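Local coordinates for ABC transporter periplasmic peptide-binding protein (Pseudoalteromonas, PDB 4QFL) that binds dipeptides in the periplasm, here Ala-Phe, and probably delivers them to an ABC transporter for uptake, at residues A[431-436]-A[441-446]; A[140-145]-A[175-180]; A[336-341]-A[489-494]. All blocks are in the same frame, centred on the assembly; numbering follows the deposited sequence.

Contact 1 of 3, residues A[431-436]-A[441-446]; sequences LGWAAD and DNFFSP. With ALA (alanine), chain C; PHE (phenylalanine), chain D.
Trp433 and Phe443 form an edge-to-face aromatic pair that joins the end of strand 428-434 to the turn ahead of helix 445-448, beside the dipeptide site of this periplasmic binding protein. The edge of the indole is directed at the face of the phenyl ring. The centroids of the five-membered ring of Trp433 and the ring of Phe443 lie 5.8 Å apart, and planes inclined at 72° support the T-shaped assignment. The first torsion of Trp433 is trans, which sends the indole toward segment 441-446.

Apolar packing extends the pair on two sides. Ala435 CB meets Phe443 at CE2, 3.7 Å away, while the benzene part of the indole receives Pro446, whose CB lies 3.9 Å from Trp433 CZ2. Ile292 touches both Trp433 and Phe443 from strand 291-297, the antiparallel neighbour of strand 428-434.

The polar side of the contact is formed by Asn442, whose amide sits between the rim of the indole and Asp436. Its plane is oblique to the indole and turned 79° from the Asp436 carboxylate. The backbone also comes close, with Trp433 NE1 3.0 Å from Asn442 O.

The ligand is gripped by segment 431-436 in a way that resembles added strand pairing at Ala434. Ala434 N donates to O of the bound alanine over 2.8 Å, at an N-H...O angle of 162°, and Ala434 O takes a bond from the ligand's N at 2.8 Å. Leu431 CD2 lies against the aromatic ring of the bound phenylalanine. Asp436 OD1 is the second acceptor for the alanine N, at 2.8 Å, so a carboxylate meets the amino end of the peptide. That same nitrogen stands 3.0 Å above one face of the Trp433 ring, displaced toward its rim.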
loop_
_atom_site.group_PDB
_atom_site.type_symbol
_atom_site.label_atom_id
_atom_site.label_comp_id
_atom_site.label_asym_id
_atom_site.label_seq_id
_atom_site.Cartn_x
_atom_site.Cartn_y
_atom_site.Cartn_z
ATOM N N LEU A 431 12.273 -4.106 -0.676
ATOM C CA LEU A 431 10.923 -3.652 -0.408
ATOM C C LEU A 431 10.123 -3.712 -1.705
ATOM O O LEU A 431 10.438 -4.476 -2.602
ATOM C CB LEU A 431 10.934 -2.224 0.143
ATOM C CG LEU A 431 10.360 -2.070 1.553
ATOM C CD1 LEU A 431 10.748 -0.747 2.197
ATOM C CD2 LEU A 431 8.855 -2.261 1.548
ATOM N N GLY A 432 9.086 -2.895 -1.803
ATOM C CA GLY A 432 8.297 -2.854 -3.014
ATOM C C GLY A 432 7.010 -2.095 -2.801
ATOM O O GLY A 432 6.886 -1.320 -1.864
ATOM N N TRP A 433 6.051 -2.325 -3.682
ATOM C CA TRP A 433 4.791 -1.626 -3.599
ATOM C C TRP A 433 3.695 -2.504 -4.156
ATOM O O TRP A 433 3.829 -3.068 -5.239
ATOM C CB TRP A 433 4.881 -0.342 -4.409
ATOM C CG TRP A 433 3.735 0.612 -4.258
ATOM C CD1 TRP A 433 2.827 0.959 -5.223
ATOM C CD2 TRP A 433 3.383 1.373 -3.090
ATOM N NE1 TRP A 433 1.938 1.880 -4.724
ATOM C CE2 TRP A 433 2.256 2.150 -3.419
ATOM C CE3 TRP A 433 3.913 1.475 -1.800
ATOM C CZ2 TRP A 433 1.649 3.011 -2.504
ATOM C CZ3 TRP A 433 3.297 2.334 -0.887
ATOM C CH2 TRP A 433 2.186 3.080 -1.241
ATOM N N ALA A 434 2.617 -2.636 -3.395
ATOM C CA ALA A 434 1.395 -3.213 -3.915
ATOM C C ALA A 434 0.426 -2.086 -4.317
ATOM O O ALA A 434 -0.064 -1.333 -3.479
ATOM C CB ALA A 434 0.776 -4.144 -2.891
ATOM N N ALA A 435 0.170 -1.958 -5.609
ATOM C CA ALA A 435 -0.588 -0.826 -6.119
ATOM C C ALA A 435 -1.956 -0.645 -5.460
ATOM O O ALA A 435 -2.665 -1.618 -5.196
ATOM C CB ALA A 435 -0.729 -0.929 -7.632
ATOM N N ASP A 436 -2.315 0.611 -5.205
ATOM C CA ASP A 436 -3.605 0.943 -4.602
ATOM C C ASP A 436 -4.673 1.170 -5.671
ATOM O O ASP A 436 -5.867 1.022 -5.418
ATOM C CB ASP A 436 -3.486 2.196 -3.723
ATOM C CG ASP A 436 -2.251 2.182 -2.824
ATOM O OD1 ASP A 436 -2.191 1.354 -1.882
ATOM O OD2 ASP A 436 -1.346 3.017 -3.046
ATOM N N ASP A 441 0.358 6.458 -12.030
ATOM C CA ASP A 441 0.992 7.420 -11.148
ATOM C C ASP A 441 1.219 6.813 -9.770
ATOM O O ASP A 441 2.085 7.261 -9.015
ATOM C CB ASP A 441 0.144 8.679 -11.004
ATOM C CG ASP A 441 0.691 9.608 -9.951
ATOM O OD1 ASP A 441 1.678 10.307 -10.259
ATOM O OD2 ASP A 441 0.156 9.620 -8.817
ATOM N N ASN A 442 0.423 5.799 -9.443
ATOM C CA ASN A 442 0.498 5.151 -8.132
ATOM C C ASN A 442 1.815 4.389 -7.903
ATOM O O ASN A 442 2.193 4.107 -6.763
ATOM C CB ASN A 442 -0.728 4.250 -7.902
ATOM C CG ASN A 442 -0.824 3.734 -6.464
ATOM O OD1 ASN A 442 -1.137 4.480 -5.534
ATOM N ND2 ASN A 442 -0.571 2.453 -6.287
ATOM N N PHE A 443 2.530 4.084 -8.985
ATOM C CA PHE A 443 3.840 3.445 -8.881
ATOM C C PHE A 443 4.961 4.476 -8.826
ATOM O O PHE A 443 6.125 4.117 -8.679
ATOM C CB PHE A 443 4.092 2.512 -10.071
ATOM C CG PHE A 443 3.510 1.138 -9.903
ATOM C CD1 PHE A 443 4.188 0.170 -9.168
ATOM C CD2 PHE A 443 2.288 0.813 -10.469
ATOM C CE1 PHE A 443 3.665 -1.098 -8.995
ATOM C CE2 PHE A 443 1.759 -0.446 -10.307
ATOM C CZ PHE A 443 2.446 -1.406 -9.567
ATOM N N PHE A 444 4.614 5.751 -8.953
ATOM C CA PHE A 444 5.632 6.784 -9.080
ATOM C C PHE A 444 5.547 7.810 -7.980
ATOM O O PHE A 444 6.453 7.932 -7.164
ATOM C CB PHE A 444 5.529 7.456 -10.442
ATOM C CG PHE A 444 5.856 6.540 -11.587
ATOM C CD1 PHE A 444 7.177 6.181 -11.853
ATOM C CD2 PHE A 444 4.858 6.029 -12.384
ATOM C CE1 PHE A 444 7.489 5.342 -12.911
ATOM C CE2 PHE A 444 5.158 5.188 -13.446
ATOM C CZ PHE A 444 6.473 4.842 -13.709
ATOM N N SER A 445 4.446 8.545 -7.947
ATOM C CA SER A 445 4.306 9.609 -6.968
ATOM C C SER A 445 4.426 9.166 -5.494
ATOM O O SER A 445 5.085 9.845 -4.711
ATOM C CB SER A 445 3.043 10.429 -7.233
ATOM O OG SER A 445 3.247 11.279 -8.354
ATOM N N PRO A 446 3.818 8.023 -5.107
ATOM C CA PRO A 446 3.933 7.623 -3.694
ATOM C C PRO A 446 5.261 6.961 -3.344
ATOM O O PRO A 446 5.446 6.557 -2.195
ATOM C CB PRO A 446 2.816 6.583 -3.514
ATOM C CG PRO A 446 1.975 6.650 -4.762
ATOM C CD PRO A 446 2.880 7.168 -5.850
HETATM N N ALA C . 0.433 0.425 -1.373
HETATM C CA ALA C . 0.695 0.086 0.022
HETATM C C ALA C . 1.883 -0.867 0.135
HETATM O O ALA C . 2.141 -1.655 -0.774
HETATM C CB ALA C . -0.551 -0.526 0.668
HETATM N N PHE D . 2.612 -0.785 1.247
HETATM C CA PHE D . 3.709 -1.704 1.527
HETATM C C PHE D . 3.159 -3.068 1.874
HETATM O O PHE D . 3.759 -4.087 1.547
HETATM C CB PHE D . 4.532 -1.202 2.708
HETATM C CG PHE D . 5.359 -0.002 2.404
HETATM C CD1 PHE D . 6.153 0.040 1.270
HETATM C CD2 PHE D . 5.351 1.082 3.252
HETATM C CE1 PHE D . 6.926 1.134 0.991
HETATM C CE2 PHE D . 6.121 2.182 2.982
HETATM C CZ PHE D . 6.909 2.214 1.848
HETATM O OXT PHE D . 2.103 -3.176 2.499
#

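Contact 2 of 3, residues A[140-145]-A[175-180]; sequences YPYFQS and LANMAT
Tyr142, which loses the most surface here, sends its phenol from helix 141-145 to Asn177 near the end of helix 174-178. The ring extends with CG anti to the backbone N (chi1 -176°), and its hydroxyl donates to the amide oxygen. The modelled separation of Tyr142 OH and Asn177 OD1 is 2.4 Å, which is very short; the pairing is clear, but the exact length is best treated as doubtful. Asn177 OD1 sits at the ring edge, in the ring plane, where a phenolic O-H can point without leaving conjugation. The amide itself is turned 67° from the ring.

Thr180 approaches from the opposite direction to Tyr142, and its methyl CG2 packs loosely beside the phenol end, 3.9 Å from Tyr142 OH. Its own hydroxyl turns back to the end of helix 174-178: Thr180 OG1 donates to Asn177 O over 2.9 Å, tilted 24° from the carbonyl plane. Asn177 is therefore held at its backbone by Thr180 while its side chain meets the tyrosine. Phe182 stacks on the Tyr142 ring.

The contact links two short helices in the second shell of the peptide site: the Tyr142 side chain is about 6 Å from the bound alanine and touches Asp436 of the alanine pocket. All three residues are buried, and pairing the phenol oxygen with the amide oxygen through a hydrogen bond gives two buried polar atoms a partner, holding the end of Tyr142 in the interface.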
loop_
_atom_site.group_PDB
_atom_site.type_symbol
_atom_site.label_atom_id
_atom_site.label_comp_id
_atom_site.label_asym_id
_atom_site.label_seq_id
_atom_site.Cartn_x
_atom_site.Cartn_y
_atom_site.Cartn_z
ATOM N N TYR A 140 0.171 11.943 7.396
ATOM C CA TYR A 140 -0.796 11.302 6.498
ATOM C C TYR A 140 -0.041 10.842 5.259
ATOM O O TYR A 140 -0.096 11.491 4.218
ATOM C CB TYR A 140 -1.915 12.289 6.144
ATOM C CG TYR A 140 -2.494 12.970 7.374
ATOM C CD1 TYR A 140 -3.227 12.245 8.308
ATOM C CD2 TYR A 140 -2.285 14.325 7.616
ATOM C CE1 TYR A 140 -3.745 12.841 9.440
ATOM C CE2 TYR A 140 -2.804 14.936 8.754
ATOM C CZ TYR A 140 -3.533 14.188 9.660
ATOM O OH TYR A 140 -4.054 14.772 10.796
ATOM N N PRO A 141 0.699 9.724 5.384
ATOM C CA PRO A 141 1.770 9.396 4.432
ATOM C C PRO A 141 1.335 9.261 2.969
ATOM O O PRO A 141 2.007 9.819 2.111
ATOM C CB PRO A 141 2.361 8.090 4.983
ATOM C CG PRO A 141 1.356 7.562 5.954
ATOM C CD PRO A 141 0.574 8.725 6.463
ATOM N N TYR A 142 0.258 8.547 2.663
ATOM C CA TYR A 142 -0.129 8.457 1.259
ATOM C C TYR A 142 -0.340 9.865 0.686
ATOM O O TYR A 142 0.216 10.241 -0.346
ATOM C CB TYR A 142 -1.399 7.621 1.050
ATOM C CG TYR A 142 -1.698 7.488 -0.424
ATOM C CD1 TYR A 142 -0.959 6.618 -1.212
ATOM C CD2 TYR A 142 -2.663 8.274 -1.039
ATOM C CE1 TYR A 142 -1.188 6.512 -2.553
ATOM C CE2 TYR A 142 -2.903 8.172 -2.390
ATOM C CZ TYR A 142 -2.155 7.294 -3.145
ATOM O OH TYR A 142 -2.379 7.174 -4.497
ATOM N N PHE A 143 -1.151 10.634 1.387
ATOM C CA PHE A 143 -1.562 11.947 0.932
ATOM C C PHE A 143 -0.415 12.955 0.856
ATOM O O PHE A 143 -0.289 13.686 -0.122
ATOM C CB PHE A 143 -2.688 12.440 1.823
ATOM C CG PHE A 143 -3.917 11.569 1.763
ATOM C CD1 PHE A 143 -4.713 11.549 0.618
ATOM C CD2 PHE A 143 -4.277 10.774 2.841
ATOM C CE1 PHE A 143 -5.856 10.754 0.558
ATOM C CE2 PHE A 143 -5.425 9.978 2.791
ATOM C CZ PHE A 143 -6.210 9.965 1.652
ATOM N N GLN A 144 0.434 12.992 1.869
ATOM C CA GLN A 144 1.600 13.855 1.804
ATOM C C GLN A 144 2.526 13.447 0.653
ATOM O O GLN A 144 3.050 14.300 -0.050
ATOM C CB GLN A 144 2.321 13.891 3.150
ATOM C CG GLN A 144 1.368 14.284 4.290
ATOM C CD GLN A 144 1.965 14.150 5.693
ATOM O OE1 GLN A 144 2.983 13.488 5.901
ATOM N NE2 GLN A 144 1.312 14.785 6.665
ATOM N N SER A 145 2.686 12.147 0.428
ATOM C CA SER A 145 3.527 11.650 -0.658
ATOM C C SER A 145 3.080 12.104 -2.048
ATOM O O SER A 145 3.904 12.325 -2.921
ATOM C CB SER A 145 3.605 10.122 -0.629
ATOM O OG SER A 145 4.296 9.678 0.518
ATOM N N LEU A 175 -9.154 11.633 -8.812
ATOM C CA LEU A 175 -10.183 10.664 -8.434
ATOM C C LEU A 175 -9.577 9.313 -8.032
ATOM O O LEU A 175 -10.054 8.677 -7.097
ATOM C CB LEU A 175 -11.210 10.466 -9.553
ATOM C CG LEU A 175 -12.307 11.525 -9.662
ATOM C CD1 LEU A 175 -13.360 11.059 -10.624
ATOM C CD2 LEU A 175 -12.919 11.776 -8.307
ATOM N N ALA A 176 -8.537 8.871 -8.737
ATOM C CA ALA A 176 -7.895 7.594 -8.398
ATOM C C ALA A 176 -7.443 7.644 -6.950
ATOM O O ALA A 176 -7.672 6.712 -6.183
ATOM C CB ALA A 176 -6.721 7.300 -9.326
ATOM N N ASN A 177 -6.825 8.752 -6.573
ATOM C CA ASN A 177 -6.385 8.937 -5.195
ATOM C C ASN A 177 -7.543 9.006 -4.204
ATOM O O ASN A 177 -7.412 8.561 -3.069
ATOM C CB ASN A 177 -5.489 10.167 -5.069
ATOM C CG ASN A 177 -4.164 9.987 -5.755
ATOM O OD1 ASN A 177 -3.571 8.917 -5.715
ATOM N ND2 ASN A 177 -3.691 11.036 -6.394
ATOM N N MET A 178 -8.679 9.550 -4.631
ATOM C CA MET A 178 -9.871 9.578 -3.782
ATOM C C MET A 178 -10.563 8.211 -3.677
ATOM O O MET A 178 -11.460 8.019 -2.850
ATOM C CB MET A 178 -10.871 10.647 -4.253
ATOM C CG MET A 178 -10.341 12.072 -4.205
ATOM S SD MET A 178 -9.935 12.591 -2.532
ATOM C CE MET A 178 -11.560 12.533 -1.781
ATOM N N ALA A 179 -10.141 7.266 -4.510
ATOM C CA ALA A 179 -10.709 5.927 -4.465
ATOM C C ALA A 179 -9.769 4.940 -3.785
ATOM O O ALA A 179 -9.996 3.738 -3.829
ATOM C CB ALA A 179 -11.060 5.447 -5.863
ATOM N N THR A 180 -8.705 5.436 -3.162
ATOM C CA THR A 180 -7.778 4.541 -2.471
ATOM C C THR A 180 -8.330 4.179 -1.104
ATOM O O THR A 180 -9.233 4.849 -0.593
ATOM C CB THR A 180 -6.364 5.147 -2.326
ATOM O OG1 THR A 180 -6.427 6.334 -1.526
ATOM C CG2 THR A 180 -5.778 5.477 -3.690
#

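Contact 3 of 3, residues A[336-341]-A[489-494]; sequences SILPPT and AAQSMI
Ser336 and Gln491 mark the closest backbone approach, their CA atoms 6.3 Å apart, where an irregular segment lies against helix 480-497. Ser336 forms an ST turn: its OG accepts from Leu338 N at 3.3 Å with an N-H...O angle of 162°, which folds the chain back over the serine hydroxyl. A chi1 of 168° swings OG to the far side from the serine's own backbone N, an orientation that also carries it toward the helix.

The same hydroxyl donates across the contact, Ser336 OG to Gln491 OE1 over 2.6 Å. It enters in the carbonyl plane on a lone pair, with a C=O...O angle of 116°. Gln491 runs out with its chain extended beyond CG. At its end OE1 also accepts from Glu346 N, and NE2 donates to Ala344 O and Tyr487 O, so both polar ends of this buried amide are satisfied.

Apolar contacts flank the amide. Leu338 crosses Gln491 at about a right angle and sets its methyl CD1 3.6 Å from Gln491 CD. One turn further along the helix, Ile337 CG2 meets Ile494 CD1 at 3.8 Å, again crosswise, and both isoleucines touch Leu500 of strand 500-513. Were Gln491 cut back to an alanine, the Ser336 hydroxyl would probably lose its acceptor, Glu346 N and Ala344 O their mates, and a gap would open beside Leu338 CD1.

The segment thus joins the long helix through a side-chain amide rather than by direct pairing of main chains. A single water provides a main-chain link beside it, accepting from Ile337 N at 3.1 Å and donating to Gln491 O at 2.7 Å.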
loop_
_atom_site.group_PDB
_atom_site.type_symbol
_atom_site.label_atom_id
_atom_site.label_comp_id
_atom_site.label_asym_id
_atom_site.label_seq_id
_atom_site.Cartn_x
_atom_site.Cartn_y
_atom_site.Cartn_z
ATOM N N SER A 336 10.688 -3.480 -15.945
ATOM C CA SER A 336 10.505 -2.068 -15.664
ATOM C C SER A 336 9.994 -2.020 -14.241
ATOM O O SER A 336 9.648 -3.056 -13.691
ATOM C CB SER A 336 9.455 -1.480 -16.599
ATOM O OG SER A 336 9.077 -0.188 -16.156
ATOM N N ILE A 337 9.937 -0.844 -13.625
ATOM C CA ILE A 337 9.290 -0.763 -12.317
ATOM C C ILE A 337 7.802 -1.169 -12.415
ATOM O O ILE A 337 7.233 -1.757 -11.485
ATOM C CB ILE A 337 9.473 0.628 -11.631
ATOM C CG1 ILE A 337 9.001 0.550 -10.174
ATOM C CG2 ILE A 337 8.729 1.728 -12.380
ATOM C CD1 ILE A 337 9.225 1.790 -9.358
ATOM N N LEU A 338 7.186 -0.892 -13.557
ATOM C CA LEU A 338 5.773 -1.187 -13.742
ATOM C C LEU A 338 5.572 -2.644 -14.116
ATOM O O LEU A 338 6.307 -3.168 -14.949
ATOM C CB LEU A 338 5.174 -0.301 -14.846
ATOM C CG LEU A 338 5.094 1.197 -14.554
ATOM C CD1 LEU A 338 4.373 1.964 -15.680
ATOM C CD2 LEU A 338 4.428 1.432 -13.209
ATOM N N PRO A 339 4.570 -3.300 -13.506
ATOM C CA PRO A 339 4.207 -4.668 -13.897
ATOM C C PRO A 339 3.644 -4.645 -15.312
ATOM O O PRO A 339 3.131 -3.609 -15.730
ATOM C CB PRO A 339 3.124 -5.045 -12.885
ATOM C CG PRO A 339 2.562 -3.739 -12.412
ATOM C CD PRO A 339 3.718 -2.787 -12.417
ATOM N N PRO A 340 3.752 -5.762 -16.048
ATOM C CA PRO A 340 3.349 -5.794 -17.455
ATOM C C PRO A 340 1.861 -5.585 -17.649
ATOM O O PRO A 340 1.448 -5.347 -18.779
ATOM C CB PRO A 340 3.755 -7.204 -17.909
ATOM C CG PRO A 340 3.812 -8.003 -16.662
ATOM C CD PRO A 340 4.309 -7.050 -15.608
ATOM N N THR A 341 1.081 -5.651 -16.568
ATOM C CA THR A 341 -0.357 -5.413 -16.642
ATOM C C THR A 341 -0.742 -3.947 -16.451
ATOM O O THR A 341 -1.907 -3.584 -16.595
ATOM C CB THR A 341 -1.137 -6.270 -15.626
ATOM O OG1 THR A 341 -0.476 -6.234 -14.358
ATOM C CG2 THR A 341 -1.236 -7.720 -16.103
ATOM N N ALA A 489 9.213 7.881 -20.224
ATOM C CA ALA A 489 10.465 8.540 -19.907
ATOM C C ALA A 489 10.817 8.254 -18.450
ATOM O O ALA A 489 11.994 8.132 -18.093
ATOM C CB ALA A 489 10.358 10.046 -20.170
ATOM N N ALA A 490 9.788 8.136 -17.613
ATOM C CA ALA A 490 9.990 7.904 -16.190
ATOM C C ALA A 490 10.575 6.522 -15.935
ATOM O O ALA A 490 11.479 6.355 -15.109
ATOM C CB ALA A 490 8.686 8.074 -15.435
ATOM N N GLN A 491 10.046 5.522 -16.630
ATOM C CA GLN A 491 10.529 4.162 -16.450
ATOM C C GLN A 491 11.985 4.072 -16.871
ATOM O O GLN A 491 12.790 3.399 -16.226
ATOM C CB GLN A 491 9.681 3.170 -17.244
ATOM C CG GLN A 491 8.301 2.985 -16.685
ATOM C CD GLN A 491 7.379 2.254 -17.630
ATOM O OE1 GLN A 491 7.317 1.031 -17.619
ATOM N NE2 GLN A 491 6.652 2.996 -18.444
ATOM N N SER A 492 12.321 4.757 -17.958
ATOM C CA SER A 492 13.688 4.751 -18.470
ATOM C C SER A 492 14.694 5.365 -17.489
ATOM O O SER A 492 15.804 4.842 -17.299
ATOM C CB SER A 492 13.750 5.475 -19.809
ATOM O OG SER A 492 13.060 4.730 -20.790
ATOM N N MET A 493 14.293 6.472 -16.873
ATOM C CA MET A 493 15.156 7.197 -15.954
ATOM C C MET A 493 15.471 6.339 -14.742
ATOM O O MET A 493 16.605 6.296 -14.273
ATOM C CB MET A 493 14.500 8.512 -15.536
ATOM C CG MET A 493 15.465 9.484 -14.883
ATOM S SD MET A 493 14.758 11.093 -14.485
ATOM C CE MET A 493 14.344 11.694 -16.110
ATOM N N ILE A 494 14.460 5.636 -14.247
ATOM C CA ILE A 494 14.639 4.767 -13.102
ATOM C C ILE A 494 15.692 3.691 -13.396
ATOM O O ILE A 494 16.516 3.371 -12.541
ATOM C CB ILE A 494 13.296 4.159 -12.682
ATOM C CG1 ILE A 494 12.385 5.263 -12.141
ATOM C CG2 ILE A 494 13.506 3.065 -11.654
ATOM C CD1 ILE A 494 10.932 4.833 -11.891
HETATM O O HOH W 1 11.454 1.395 -15.092
#

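How the contacts relate
Coming from the N terminus, the chain first closes contact 2, whose loop contains the antiparallel strands 152-159 and 162-167. Contact 3 opens much later, at 336-341, and is completed at 489-494 after 147 intervening residues. Contact 1 is nested inside that long loop and closes only a four-residue connection. Contacts 2 and 3 do not meet: their centres are 21 Å apart and their nearest atoms about 12 Å. Contact 1 bridges them, with Pro446 packing on Tyr142 and Ser145, Phe443 and Phe444 on Leu338, and Phe444 also on Ile494. Segment 441-446 thereby ties the peptide-binding strand 428-434 to helices 141-145 and 480-497.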